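PDB 4LK5: enoyl-CoA hydratase from Mycobacterium avium subsp. paratuberculosis, which probably catalyses the reversible addition of water across the double bond of enoyl-CoA thioesters. Local coordinates for residues Q265-L268 with L269-D273; A257-R260 with E261-Q265; L244-N247 with A248-T252. All coordinates share one frame; numbering follows the deposited sequence.

Contact 1 of 3, residues Q265-L268 with L269-D273; sequences QSVL and LKSPD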
loop_
_atom_site.group_PDB
_atom_site.type_symbol
_atom_site.label_atom_id
_atom_site.label_comp_id
_atom_site.label_asym_id
_atom_site.label_seq_id
_atom_site.Cartn_x
_atom_site.Cartn_y
_atom_site.Cartn_z
ATOM N N GLN C 265 -21.932 -8.447 7.938
ATOM C CA GLN C 265 -23.066 -7.678 7.438
ATOM C C GLN C 265 -24.343 -8.371 7.785
ATOM O O GLN C 265 -25.285 -7.678 8.130
ATOM C CB GLN C 265 -23.098 -7.458 5.916
ATOM C CG GLN C 265 -22.278 -6.325 5.357
ATOM C CD GLN C 265 -22.683 -4.902 5.720
ATOM O OE1 GLN C 265 -22.728 -4.524 6.877
ATOM N NE2 GLN C 265 -22.787 -4.070 4.712
ATOM N N SER C 266 -24.386 -9.700 7.626
ATOM C CA SER C 266 -25.560 -10.529 8.006
ATOM C C SER C 266 -26.130 -10.094 9.357
ATOM O O SER C 266 -27.327 -9.895 9.475
ATOM C CB SER C 266 -25.178 -11.993 8.103
ATOM O OG SER C 266 -24.848 -12.479 6.832
ATOM N N VAL C 267 -25.251 -9.918 10.349
ATOM C CA VAL C 267 -25.637 -9.420 11.672
ATOM C C VAL C 267 -26.109 -7.942 11.627
ATOM O O VAL C 267 -27.145 -7.587 12.189
ATOM C CB VAL C 267 -24.467 -9.635 12.697
ATOM C CG1 VAL C 267 -24.750 -8.997 14.064
ATOM C CG2 VAL C 267 -24.199 -11.120 12.853
ATOM N N LEU C 268 -25.358 -7.100 10.932
ATOM C CA LEU C 268 -25.618 -5.681 10.934
ATOM C C LEU C 268 -26.874 -5.316 10.183
ATOM O O LEU C 268 -27.550 -4.359 10.557
ATOM C CB LEU C 268 -24.436 -4.921 10.337
ATOM C CG LEU C 268 -23.172 -4.975 11.187
ATOM C CD1 LEU C 268 -22.012 -4.513 10.333
ATOM C CD2 LEU C 268 -23.250 -4.150 12.464
ATOM N N LEU C 269 -27.179 -6.042 9.121
ATOM C CA LEU C 269 -28.373 -5.736 8.348
ATOM C C LEU C 269 -29.666 -6.038 9.148
ATOM O O LEU C 269 -30.665 -5.391 8.950
ATOM C CB LEU C 269 -28.402 -6.507 7.031
ATOM C CG LEU C 269 -27.802 -5.920 5.755
ATOM C CD1 LEU C 269 -27.688 -7.023 4.674
ATOM C CD2 LEU C 269 -28.594 -4.721 5.227
ATOM N N LYS C 270 -29.633 -7.003 10.050
ATOM C CA LYS C 270 -30.817 -7.389 10.820
ATOM C C LYS C 270 -30.760 -6.772 12.218
ATOM O O LYS C 270 -31.312 -7.320 13.166
ATOM C CB LYS C 270 -30.861 -8.920 10.951
ATOM C CG LYS C 270 -31.020 -9.711 9.634
ATOM C CD LYS C 270 -30.950 -11.239 9.833
ATOM C CE LYS C 270 -29.858 -11.622 10.838
ATOM N NZ LYS C 270 -29.592 -13.073 11.019
ATOM N N SER C 271 -30.067 -5.643 12.341
ATOM C CA SER C 271 -29.885 -4.960 13.620
ATOM C C SER C 271 -30.611 -3.599 13.633
ATOM O O SER C 271 -30.936 -3.068 12.568
ATOM C CB SER C 271 -28.392 -4.774 13.939
ATOM O OG SER C 271 -27.803 -5.969 14.444
ATOM N N PRO C 272 -30.885 -3.057 14.844
ATOM C CA PRO C 272 -31.605 -1.796 14.980
ATOM C C PRO C 272 -30.864 -0.569 14.445
ATOM O O PRO C 272 -31.520 0.389 14.037
ATOM C CB PRO C 272 -31.829 -1.652 16.501
ATOM C CG PRO C 272 -31.535 -2.963 17.096
ATOM C CD PRO C 272 -30.647 -3.705 16.150
ATOM N N ASP C 273 -29.524 -0.591 14.449
ATOM C CA ASP C 273 -28.723 0.544 13.941
ATOM C C ASP C 273 -28.891 0.728 12.423
ATOM O O ASP C 273 -28.821 1.843 11.941
ATOM C CB ASP C 273 -27.227 0.414 14.321
ATOM C CG ASP C 273 -26.890 1.009 15.719
ATOM O OD1 ASP C 273 -27.785 1.171 16.570
ATOM O OD2 ASP C 273 -25.710 1.327 15.980
#
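Lys-270 lies back along the last turn of helix 254-269, its aliphatic chain running over the carbonyl oxygen of Ser-266. CB starts 4.0 Å from Ser-266 O, CG comes to 3.7 Å and CD lies at 3.9 Å; a bend at chi3 (-41°) then turns the chain back toward the same oxygen, so that CE approaches Ser-266 O to 3.4 Å. NZ ends 4.2 Å from Ser-266 O, too far for a direct bond. The polar grip comes from Ser-271 instead. Its OG donates to Val-267 O at 2.9 Å, arriving above the carbonyl plane, 40° out of it. Val-267 O also takes a weak bond from Lys-270 N, and Ser-271 N reaches Leu-268 O in another weak one. A firm backbone bond runs from Leu-269 N to Gln-265 O at 2.7 Å, 161° at the hydrogen. Beyond the segments, Gln-265 binds Asp-174 and Met-172, while Leu-268 packs on Ala-238 of the second subunit. Although Ser-271 occupies the N-cap position of helix 272-282, its hydroxyl turns back to the preceding helix. The arrangement is a short link between consecutive helices, 254-269 and 272-282, in the C-terminal helical region of a crotonase-like fold.

Contact 2 of 3, residues A257-R260 with E261-Q265; sequences ALQR and EFDGQ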
loop_
_atom_site.group_PDB
_atom_site.type_symbol
_atom_site.label_atom_id
_atom_site.label_comp_id
_atom_site.label_asym_id
_atom_site.label_seq_id
_atom_site.Cartn_x
_atom_site.Cartn_y
_atom_site.Cartn_z
ATOM N N ALA C 257 -11.627 -11.690 3.154
ATOM C CA ALA C 257 -12.393 -10.494 3.385
ATOM C C ALA C 257 -13.849 -10.716 3.058
ATOM O O ALA C 257 -14.708 -10.365 3.868
ATOM C CB ALA C 257 -11.848 -9.325 2.580
ATOM N N LEU C 258 -14.136 -11.301 1.891
ATOM C CA LEU C 258 -15.512 -11.483 1.456
ATOM C C LEU C 258 -16.282 -12.342 2.419
ATOM O O LEU C 258 -17.453 -12.102 2.661
ATOM C CB LEU C 258 -15.595 -12.104 0.079
ATOM C CG LEU C 258 -15.090 -11.159 -0.990
ATOM C CD1 LEU C 258 -14.872 -11.945 -2.282
ATOM C CD2 LEU C 258 -15.984 -9.955 -1.191
ATOM N N GLN C 259 -15.611 -13.319 2.992
ATOM C CA GLN C 259 -16.226 -14.178 3.976
ATOM C C GLN C 259 -16.555 -13.379 5.221
ATOM O O GLN C 259 -17.676 -13.463 5.729
ATOM C CB GLN C 259 -15.262 -15.323 4.316
ATOM C CG GLN C 259 -15.838 -16.362 5.260
ATOM C CD GLN C 259 -17.180 -16.943 4.772
ATOM O OE1 GLN C 259 -17.226 -17.626 3.742
ATOM N NE2 GLN C 259 -18.276 -16.668 5.516
ATOM N N ARG C 260 -15.590 -12.589 5.714
ATOM C CA ARG C 260 -15.774 -11.859 6.975
ATOM C C ARG C 260 -16.893 -10.894 6.832
ATOM O O ARG C 260 -17.607 -10.667 7.767
ATOM C CB ARG C 260 -14.595 -10.996 7.354
ATOM C CG ARG C 260 -13.431 -11.688 7.994
ATOM C CD ARG C 260 -12.225 -10.769 7.990
ATOM N NE ARG C 260 -11.056 -11.616 7.871
ATOM C CZ ARG C 260 -10.100 -11.541 6.949
ATOM N NH1 ARG C 260 -10.044 -10.591 5.995
ATOM N NH2 ARG C 260 -9.150 -12.445 7.027
ATOM N N GLU C 261 -16.969 -10.273 5.661
ATOM C CA GLU C 261 -17.944 -9.232 5.352
ATOM C C GLU C 261 -19.356 -9.822 5.357
ATOM O O GLU C 261 -20.251 -9.234 5.959
ATOM C CB GLU C 261 -17.594 -8.538 4.003
ATOM C CG GLU C 261 -16.320 -7.673 4.101
ATOM C CD GLU C 261 -15.728 -7.124 2.778
ATOM O OE1 GLU C 261 -16.316 -7.309 1.662
ATOM O OE2 GLU C 261 -14.644 -6.471 2.881
ATOM N N PHE C 262 -19.517 -10.998 4.736
ATOM C CA PHE C 262 -20.742 -11.797 4.830
ATOM C C PHE C 262 -21.211 -12.088 6.272
ATOM O O PHE C 262 -22.324 -11.725 6.632
ATOM C CB PHE C 262 -20.592 -13.111 4.098
ATOM C CG PHE C 262 -21.817 -13.953 4.183
ATOM C CD1 PHE C 262 -22.955 -13.595 3.485
ATOM C CD2 PHE C 262 -21.854 -15.077 4.997
ATOM C CE1 PHE C 262 -24.101 -14.353 3.581
ATOM C CE2 PHE C 262 -23.004 -15.849 5.087
ATOM C CZ PHE C 262 -24.126 -15.479 4.381
ATOM N N ASP C 263 -20.362 -12.717 7.086
ATOM C CA ASP C 263 -20.670 -12.962 8.517
ATOM C C ASP C 263 -20.929 -11.698 9.330
ATOM O O ASP C 263 -21.643 -11.714 10.302
ATOM C CB ASP C 263 -19.516 -13.683 9.217
ATOM C CG ASP C 263 -19.180 -15.038 8.595
ATOM O OD1 ASP C 263 -20.051 -15.711 7.995
ATOM O OD2 ASP C 263 -18.011 -15.426 8.709
ATOM N N GLY C 264 -20.316 -10.600 8.952
ATOM C CA GLY C 264 -20.493 -9.378 9.689
ATOM C C GLY C 264 -21.713 -8.592 9.258
ATOM O O GLY C 264 -22.439 -8.118 10.126
ATOM N N GLN C 265 -21.932 -8.447 7.938
ATOM C CA GLN C 265 -23.066 -7.678 7.438
ATOM C C GLN C 265 -24.343 -8.371 7.785
ATOM O O GLN C 265 -25.285 -7.678 8.130
ATOM C CB GLN C 265 -23.098 -7.458 5.916
ATOM C CG GLN C 265 -22.278 -6.325 5.357
ATOM C CD GLN C 265 -22.683 -4.902 5.720
ATOM O OE1 GLN C 265 -22.728 -4.524 6.877
ATOM N NE2 GLN C 265 -22.787 -4.070 4.712
#
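Glu-261 folds its side chain over the carbonyl of Ala-257, one turn earlier in helix 254-269, an alpha-helix of the C-terminal helical region of this crotonase-like fold. The backbone pattern is regular i to i+4 bonding. Glu-261 N donates to Ala-257 O at 2.9 Å and Asp-263 N to Gln-259 O at 3.1 Å, the latter almost straight at 171°. Phe-262 N to Leu-258 O and Gly-264 N to Arg-260 O complete the four bonds that cross between 257-260 and 261-265.

Van der Waals packing is led by Glu-261. With CG anti to the carbonyl carbon and the chain extended beyond it, CG sits 3.1 Å from Ala-257 O, and the carboxylate is delivered between neighbours: OE2 is 4.0 Å from Ala-257 CB, and OE1 is 3.9 Å from Leu-258 CD2. The polar end of this buried group is satisfied elsewhere in the chain, OE2 by Ser-178 OG and OE1 by Gly-176 N, so two bonds fix the rotation of the carboxylate and tie the helix to the residues at the start of helix 177-185. Phe-262 sends its ring onto Ile-115 and Leu-116 of helix 113-127, while Arg-260, on another side, packs on Ala-248 of the second subunit.

The remaining kind is an exposed polar side-chain pair. Gln-259 leaves the backbone with CG anti to its N, then bends at chi2 (54°), which swings the amide along the helix toward Asp-263. NE2 lies 3.2 Å from Asp-263 OD1 and 3.4 Å from Asp-263 OD2, both weak hydrogen bonds, and the amide and carboxylate planes are turned 37° apart.

Contact 3 of 3, residues L244-N247 with A248-T252; sequences LAIN and AATLT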
loop_
_atom_site.group_PDB
_atom_site.type_symbol
_atom_site.label_atom_id
_atom_site.label_comp_id
_atom_site.label_asym_id
_atom_site.label_seq_id
_atom_site.Cartn_x
_atom_site.Cartn_y
_atom_site.Cartn_z
ATOM N N LEU C 244 -3.816 -11.064 -13.952
ATOM C CA LEU C 244 -4.032 -12.104 -13.014
ATOM C C LEU C 244 -2.853 -12.196 -12.071
ATOM O O LEU C 244 -3.010 -12.461 -10.899
ATOM C CB LEU C 244 -4.298 -13.428 -13.744
ATOM C CG LEU C 244 -5.671 -13.455 -14.492
ATOM C CD1 LEU C 244 -5.879 -14.715 -15.334
ATOM C CD2 LEU C 244 -6.848 -13.314 -13.557
ATOM N N ALA C 245 -1.663 -11.987 -12.601
ATOM C CA ALA C 245 -0.462 -11.976 -11.792
ATOM C C ALA C 245 -0.477 -10.860 -10.724
ATOM O O ALA C 245 -0.066 -11.078 -9.590
ATOM C CB ALA C 245 0.748 -11.809 -12.682
ATOM N N ILE C 246 -0.926 -9.673 -11.087
ATOM C CA ILE C 246 -0.933 -8.587 -10.129
ATOM C C ILE C 246 -2.030 -8.856 -9.107
ATOM O O ILE C 246 -1.815 -8.660 -7.892
ATOM C CB ILE C 246 -1.129 -7.236 -10.809
ATOM C CG1 ILE C 246 -0.173 -7.150 -11.991
ATOM C CG2 ILE C 246 -0.854 -6.096 -9.863
ATOM C CD1 ILE C 246 0.017 -5.776 -12.568
ATOM N N ASN C 247 -3.180 -9.340 -9.598
ATOM C CA ASN C 247 -4.285 -9.665 -8.719
ATOM C C ASN C 247 -3.889 -10.710 -7.712
ATOM O O ASN C 247 -4.195 -10.563 -6.527
ATOM C CB ASN C 247 -5.515 -10.100 -9.495
ATOM C CG ASN C 247 -6.473 -8.949 -9.758
ATOM O OD1 ASN C 247 -7.581 -9.150 -10.244
ATOM N ND2 ASN C 247 -6.035 -7.742 -9.494
ATOM N N ALA C 248 -3.184 -11.735 -8.178
ATOM C CA ALA C 248 -2.767 -12.829 -7.323
ATOM C C ALA C 248 -1.738 -12.373 -6.292
ATOM O O ALA C 248 -1.699 -12.928 -5.214
ATOM C CB ALA C 248 -2.201 -13.981 -8.148
ATOM N N ALA C 249 -0.923 -11.381 -6.622
ATOM C CA ALA C 249 -0.005 -10.791 -5.656
ATOM C C ALA C 249 -0.630 -9.799 -4.649
ATOM O O ALA C 249 -0.177 -9.737 -3.496
ATOM C CB ALA C 249 1.142 -10.118 -6.359
ATOM N N THR C 250 -1.676 -9.071 -5.063
ATOM C CA THR C 250 -2.312 -8.019 -4.247
ATOM C C THR C 250 -3.636 -8.340 -3.552
ATOM O O THR C 250 -4.039 -7.580 -2.662
ATOM C CB THR C 250 -2.668 -6.802 -5.120
ATOM O OG1 THR C 250 -3.391 -7.242 -6.277
ATOM C CG2 THR C 250 -1.430 -6.080 -5.547
ATOM N N LEU C 251 -4.322 -9.397 -3.998
ATOM C CA LEU C 251 -5.675 -9.718 -3.569
ATOM C C LEU C 251 -5.746 -11.082 -2.871
ATOM O O LEU C 251 -6.793 -11.729 -2.732
ATOM C CB LEU C 251 -6.605 -9.747 -4.756
ATOM C CG LEU C 251 -6.729 -8.492 -5.613
ATOM C CD1 LEU C 251 -7.880 -8.756 -6.578
ATOM C CD2 LEU C 251 -6.985 -7.258 -4.779
ATOM N N THR C 252 -4.595 -11.495 -2.424
ATOM C CA THR C 252 -4.435 -12.619 -1.539
ATOM C C THR C 252 -5.523 -12.628 -0.427
ATOM O O THR C 252 -5.992 -13.657 -0.038
ATOM C CB THR C 252 -2.988 -12.475 -1.029
ATOM O OG1 THR C 252 -2.159 -13.473 -1.639
ATOM C CG2 THR C 252 -2.850 -12.454 0.424
#
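Thr-250 and Ile-246 meet through one carbonyl: Ile-246 O accepts the backbone N of Thr-250 at 2.9 Å and its hydroxyl OG1 at 2.7 Å. The two donors approach differently. The N lies nearly in line with the carbonyl bond, whereas OG1 comes from above the carbonyl plane, 39° out of it. A chi1 of 50° sets OG1 between the backbone N and the carbonyl carbon, where it can turn back to the preceding turn; CG2, beside the backbone N, also rests 3.5 Å from Ile-246 O.

Next to this pair, Asn-247 and Leu-251 run side by side and point the same way. The methyl CD1 of Leu-251 touches CG of Asn-247 at 3.5 Å, and Leu-251 CB lies 3.1 Å from Asn-247 O. That same oxygen receives Leu-251 N at 2.8 Å, although Leu-251 has already left helical backbone angles. The geometry is that of the C-terminal end of an alpha-helix, the last turn of helix 236-250, at a subunit interface of the crotonase-like trimer.

Behind these contacts the regular helical bonds hold the preceding turn in place, with Ala-248 N on Leu-244 O at 2.8 Å and Ala-249 N on Ala-245 O at 3.1 Å. The methyl CB of Ala-248 sits against Leu-244 O. Farther out, Asn-247 and Leu-251 both rest on Ala-126 of helix 113-127, and Arg-187 of the third subunit packs on Asn-247, Thr-250 and Leu-251, while Ala-249 meets Ser-178 of that subunit.

How the contacts relate
Contacts 1 and 2 follow each other on helix 254-269, share Gln-265 and have centres 12 Å apart; contact 3 ends the preceding helix 236-250, its nearest atoms about 7 Å from contact 2. None is fully core: contact 2 pairs a buried face (Ala-257, Leu-258, Glu-261) with an exposed one (Gln-259, Asp-263), and contact 1 sets exposed Val-267 and Lys-270 beside buried Leu-268. Contact 2 mixes a buried carboxylate with an exposed, weakly bonded amide-carboxylate pair, whereas contacts 1 and 3 close helix ends, where a serine or threonine hydroxyl returns to a carbonyl four residues back. Contact 2 turning to one neighbour and contact 3 to the other is consistent with a cyclic trimer.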